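Side-chain contact in DNA mismatch repair protein MutS (Thermus aquaticus, PDB 1EWQ), which recognises mismatched and unpaired bases in DNA for repair and has a weak ATPase activity: residues 95-100 with 106-111. Residues are numbered along the deposited sequence; the frame is centred on the assembly and turned at random.
Sequences ADQVEP and GLVRRE. With nucleotides of chain B.
Q97 and R110 form a non-hydrogen-bonded antiparallel pair, their extended side chains side by side and pointing the same way, their ends at the DNA backbone. The Q97 amide is used at both ends: NE2 donates to OP1 of DG13 of chain B (3.1 Å), while OE1 accepts from the backbone N of G37. R110 NH2 also lies near OE1, but at a poor angle for a hydrogen bond; it approaches O3' of DG13 at the guanidinium edge (3.2 Å). A lysine in its place has no flat guanidinium, so the Q97 amide is likely to lose the group it lies along and O3' its neighbouring N-H. The next phosphate, of DC14 of chain B, is bound by V108 N through OP1 in a nearly straight bond (2.8 Å, 173°). Strands 92-97 and 110-116 form one margin of the mixed sheet of MutS domain I, and here their connection meets the heteroduplex. D96 and E111 exchange backbone bonds; V98 N continues the pairing to R109 O (2.7 Å). Beyond it, E99, with CG anti to its amide nitrogen (chi1 175°), crosses R109 at about a right angle. OE2 sits over one guanidinium face, salt-bridged to NE (2.8 Å); OE1 weakly accepts from R109 N.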
ATOM      1  N   ALA C  95      -1.335  23.827  16.913  1.00 41.18           N
ATOM      2  CA  ALA C  95      -1.098  24.983  17.757  1.00 42.37           C
ATOM      3  C   ALA C  95      -0.932  26.191  16.849  1.00 43.33           C
ATOM      4  O   ALA C  95       0.012  26.260  16.063  1.00 43.26           O
ATOM      5  CB  ALA C  95       0.147  24.773  18.586  1.00 42.17           C
ATOM      6  N   ASP C  96      -1.863  27.135  16.941  1.00 44.71           N
ATOM      7  CA  ASP C  96      -1.799  28.339  16.119  1.00 46.23           C
ATOM      8  C   ASP C  96      -1.483  29.579  16.943  1.00 47.43           C
ATOM      9  O   ASP C  96      -1.418  29.533  18.173  1.00 47.60           O
ATOM     10  CB  ASP C  96      -3.130  28.579  15.395  1.00 45.93           C
ATOM     11  CG  ASP C  96      -3.488  27.466  14.432  1.00 45.83           C
ATOM     12  OD1 ASP C  96      -2.602  27.034  13.670  1.00 45.35           O
ATOM     13  OD2 ASP C  96      -4.661  27.039  14.428  1.00 45.93           O
ATOM     14  N   GLN C  97      -1.284  30.689  16.242  1.00 49.00           N
ATOM     15  CA  GLN C  97      -1.027  31.963  16.883  1.00 50.50           C
ATOM     16  C   GLN C  97      -2.411  32.562  17.107  1.00 51.68           C
ATOM     17  O   GLN C  97      -3.111  32.913  16.161  1.00 51.62           O
ATOM     18  CB  GLN C  97      -0.165  32.846  15.974  1.00 50.14           C
ATOM     19  CG  GLN C  97       1.251  32.304  15.809  1.00 49.93           C
ATOM     20  CD  GLN C  97       2.111  33.125  14.870  1.00 49.78           C
ATOM     21  OE1 GLN C  97       3.324  32.932  14.800  1.00 49.40           O
ATOM     22  NE2 GLN C  97       1.488  34.042  14.138  1.00 49.73           N
ATOM     23  N   VAL C  98      -2.799  32.644  18.372  1.00 53.34           N
ATOM     24  CA  VAL C  98      -4.107  33.153  18.770  1.00 55.14           C
ATOM     25  C   VAL C  98      -4.156  34.673  18.899  1.00 56.36           C
ATOM     26  O   VAL C  98      -5.228  35.271  18.988  1.00 56.33           O
ATOM     27  CB  VAL C  98      -4.513  32.524  20.118  1.00 55.15           C
ATOM     28  CG1 VAL C  98      -5.881  33.027  20.556  1.00 55.46           C
ATOM     29  CG2 VAL C  98      -4.512  31.009  19.988  1.00 55.11           C
ATOM     30  N   GLU C  99      -2.985  35.293  18.884  1.00 57.93           N
ATOM     31  CA  GLU C  99      -2.883  36.733  19.035  1.00 59.42           C
ATOM     32  C   GLU C  99      -2.172  37.386  17.858  1.00 60.34           C
ATOM     33  O   GLU C  99      -1.042  37.020  17.532  1.00 60.62           O
ATOM     34  CB  GLU C  99      -2.126  37.020  20.327  1.00 59.59           C
ATOM     35  CG  GLU C  99      -1.815  38.464  20.591  1.00 60.22           C
ATOM     36  CD  GLU C  99      -1.083  38.635  21.902  1.00 60.61           C
ATOM     37  OE1 GLU C  99      -0.029  37.979  22.079  1.00 60.53           O
ATOM     38  OE2 GLU C  99      -1.563  39.421  22.750  1.00 60.82           O
ATOM     39  N   PRO C 100      -2.821  38.360  17.199  1.00 61.18           N
ATOM     40  CA  PRO C 100      -2.147  39.004  16.068  1.00 61.85           C
ATOM     41  C   PRO C 100      -0.796  39.550  16.524  1.00 62.55           C
ATOM     42  O   PRO C 100      -0.693  40.170  17.584  1.00 62.45           O
ATOM     43  CB  PRO C 100      -3.132  40.100  15.655  1.00 61.72           C
ATOM     44  CG  PRO C 100      -3.891  40.385  16.921  1.00 61.56           C
ATOM     45  CD  PRO C 100      -4.112  39.006  17.482  1.00 61.35           C
ATOM     46  N   GLY C 106       5.593  40.569  23.585  1.00 65.44           N
ATOM     47  CA  GLY C 106       6.766  39.786  23.263  1.00 64.61           C
ATOM     48  C   GLY C 106       6.404  38.591  22.406  1.00 63.91           C
ATOM     49  O   GLY C 106       6.101  38.733  21.219  1.00 63.93           O
ATOM     50  N   LEU C 107       6.424  37.414  23.021  1.00 63.02           N
ATOM     51  CA  LEU C 107       6.118  36.168  22.331  1.00 62.30           C
ATOM     52  C   LEU C 107       4.633  36.082  21.970  1.00 61.69           C
ATOM     53  O   LEU C 107       3.769  36.300  22.818  1.00 61.71           O
ATOM     54  CB  LEU C 107       6.528  34.994  23.225  1.00 62.16           C
ATOM     55  CG  LEU C 107       6.783  33.639  22.567  1.00 62.22           C
ATOM     56  CD1 LEU C 107       7.791  33.791  21.434  1.00 62.05           C
ATOM     57  CD2 LEU C 107       7.300  32.662  23.618  1.00 62.00           C
ATOM     58  N   VAL C 108       4.338  35.776  20.709  1.00 60.93           N
ATOM     59  CA  VAL C 108       2.952  35.669  20.261  1.00 60.22           C
ATOM     60  C   VAL C 108       2.218  34.557  21.011  1.00 59.69           C
ATOM     61  O   VAL C 108       2.801  33.515  21.321  1.00 59.39           O
ATOM     62  CB  VAL C 108       2.869  35.382  18.742  1.00 60.21           C
ATOM     63  CG1 VAL C 108       1.416  35.216  18.317  1.00 60.08           C
ATOM     64  CG2 VAL C 108       3.516  36.516  17.963  1.00 60.09           C
ATOM     65  N   ARG C 109       0.941  34.793  21.310  1.00 58.99           N
ATOM     66  CA  ARG C 109       0.124  33.808  22.017  1.00 58.44           C
ATOM     67  C   ARG C 109      -0.100  32.578  21.139  1.00 57.32           C
ATOM     68  O   ARG C 109      -0.638  32.685  20.034  1.00 57.32           O
ATOM     69  CB  ARG C 109      -1.246  34.395  22.391  1.00 59.32           C
ATOM     70  CG  ARG C 109      -1.225  35.598  23.340  1.00 60.61           C
ATOM     71  CD  ARG C 109      -2.647  36.127  23.573  1.00 61.46           C
ATOM     72  NE  ARG C 109      -2.677  37.393  24.304  1.00 62.24           N
ATOM     73  CZ  ARG C 109      -3.771  38.138  24.467  1.00 62.53           C
ATOM     74  NH1 ARG C 109      -4.924  37.738  23.947  1.00 62.62           N
ATOM     75  NH2 ARG C 109      -3.713  39.279  25.148  1.00 62.49           N
ATOM     76  N   ARG C 110       0.313  31.414  21.630  1.00 55.95           N
ATOM     77  CA  ARG C 110       0.128  30.171  20.891  1.00 54.66           C
ATOM     78  C   ARG C 110      -0.484  29.090  21.768  1.00 53.64           C
ATOM     79  O   ARG C 110      -0.023  28.830  22.884  1.00 53.26           O
ATOM     80  CB  ARG C 110       1.455  29.695  20.303  1.00 54.73           C
ATOM     81  CG  ARG C 110       1.969  30.663  19.269  1.00 55.01           C
ATOM     82  CD  ARG C 110       3.318  30.295  18.691  1.00 55.34           C
ATOM     83  NE  ARG C 110       3.849  31.447  17.974  1.00 55.67           N
ATOM     84  CZ  ARG C 110       5.015  31.477  17.344  1.00 55.76           C
ATOM     85  NH1 ARG C 110       5.792  30.404  17.333  1.00 56.18           N
ATOM     86  NH2 ARG C 110       5.403  32.585  16.728  1.00 55.41           N
ATOM     87  N   GLU C 111      -1.539  28.475  21.246  1.00 52.43           N
ATOM     88  CA  GLU C 111      -2.251  27.422  21.948  1.00 51.16           C
ATOM     89  C   GLU C 111      -2.748  26.415  20.919  1.00 49.87           C
ATOM     90  O   GLU C 111      -2.789  26.697  19.722  1.00 49.69           O
ATOM     91  CB  GLU C 111      -3.456  28.008  22.689  1.00 51.82           C
ATOM     92  CG  GLU C 111      -3.179  29.316  23.413  1.00 52.61           C
ATOM     93  CD  GLU C 111      -4.451  30.004  23.875  1.00 53.02           C
ATOM     94  OE1 GLU C 111      -5.320  30.286  23.022  1.00 53.18           O
ATOM     95  OE2 GLU C 111      -4.581  30.265  25.089  1.00 53.53           O
TER
ATOM     96  P    DC B  14       7.277  35.932  17.968  1.00 46.64           P
ATOM     97  OP1  DC B  14       6.524  35.169  18.998  1.00 46.19           O
ATOM     98  OP2  DC B  14       7.237  37.419  17.981  1.00 46.35           O
ATOM     99  O5'  DC B  14       8.786  35.424  18.023  1.00 46.67           O
ATOM    100  C5'  DC B  14       9.079  34.046  17.800  1.00 46.87           C
ATOM    101  C4'  DC B  14      10.569  33.808  17.793  1.00 46.96           C
ATOM    102  O4'  DC B  14      11.188  34.536  16.703  1.00 46.85           O
ATOM    103  C3'  DC B  14      11.298  34.244  19.063  1.00 47.32           C
ATOM    104  O3'  DC B  14      12.297  33.269  19.382  1.00 48.00           O
ATOM    105  C2'  DC B  14      11.937  35.564  18.664  1.00 47.03           C
ATOM    106  C1'  DC B  14      12.264  35.321  17.199  1.00 46.53           C
ATOM    107  N1   DC B  14      12.389  36.529  16.350  1.00 45.68           N
ATOM    108  C2   DC B  14      13.600  36.757  15.665  1.00 45.17           C
ATOM    109  O2   DC B  14      14.544  35.962  15.824  1.00 44.93           O
ATOM    110  N3   DC B  14      13.711  37.836  14.856  1.00 44.56           N
ATOM    111  C4   DC B  14      12.682  38.674  14.720  1.00 44.76           C
ATOM    112  N4   DC B  14      12.829  39.714  13.893  1.00 44.60           N
ATOM    113  C5   DC B  14      11.451  38.482  15.421  1.00 44.99           C
ATOM    114  C6   DC B  14      11.349  37.407  16.216  1.00 45.28           C
ATOM    115  P    DG B  13       3.725  36.954  12.052  1.00 46.67           P
ATOM    116  OP1  DG B  13       2.367  36.359  12.200  1.00 46.41           O
ATOM    117  OP2  DG B  13       3.881  38.432  11.936  1.00 46.00           O
ATOM    118  O5'  DG B  13       4.637  36.438  13.244  1.00 46.00           O
ATOM    119  C5'  DG B  13       6.006  36.207  12.985  1.00 46.30           C
ATOM    120  C4'  DG B  13       6.665  35.488  14.131  1.00 46.15           C
ATOM    121  O4'  DG B  13       8.024  35.260  13.702  1.00 46.38           O
ATOM    122  C3'  DG B  13       6.766  36.302  15.416  1.00 46.15           C
ATOM    123  O3'  DG B  13       6.781  35.413  16.532  1.00 46.22           O
ATOM    124  C2'  DG B  13       8.073  37.059  15.251  1.00 46.15           C
ATOM    125  C1'  DG B  13       8.916  36.164  14.342  1.00 45.89           C
ATOM    126  N9   DG B  13       9.634  36.891  13.293  1.00 45.13           N
ATOM    127  C8   DG B  13       9.235  38.047  12.666  1.00 44.84           C
ATOM    128  N7   DG B  13      10.094  38.475  11.782  1.00 44.39           N
ATOM    129  C5   DG B  13      11.124  37.546  11.823  1.00 44.31           C
ATOM    130  C6   DG B  13      12.342  37.484  11.089  1.00 43.93           C
ATOM    131  O6   DG B  13      12.773  38.275  10.241  1.00 43.69           O
ATOM    132  N1   DG B  13      13.087  36.364  11.435  1.00 43.64           N
ATOM    133  C2   DG B  13      12.719  35.427  12.370  1.00 43.86           C
ATOM    134  N2   DG B  13      13.573  34.414  12.576  1.00 43.97           N
ATOM    135  N3   DG B  13      11.595  35.477  13.061  1.00 44.27           N
ATOM    136  C4   DG B  13      10.851  36.554  12.741  1.00 44.55           C
TER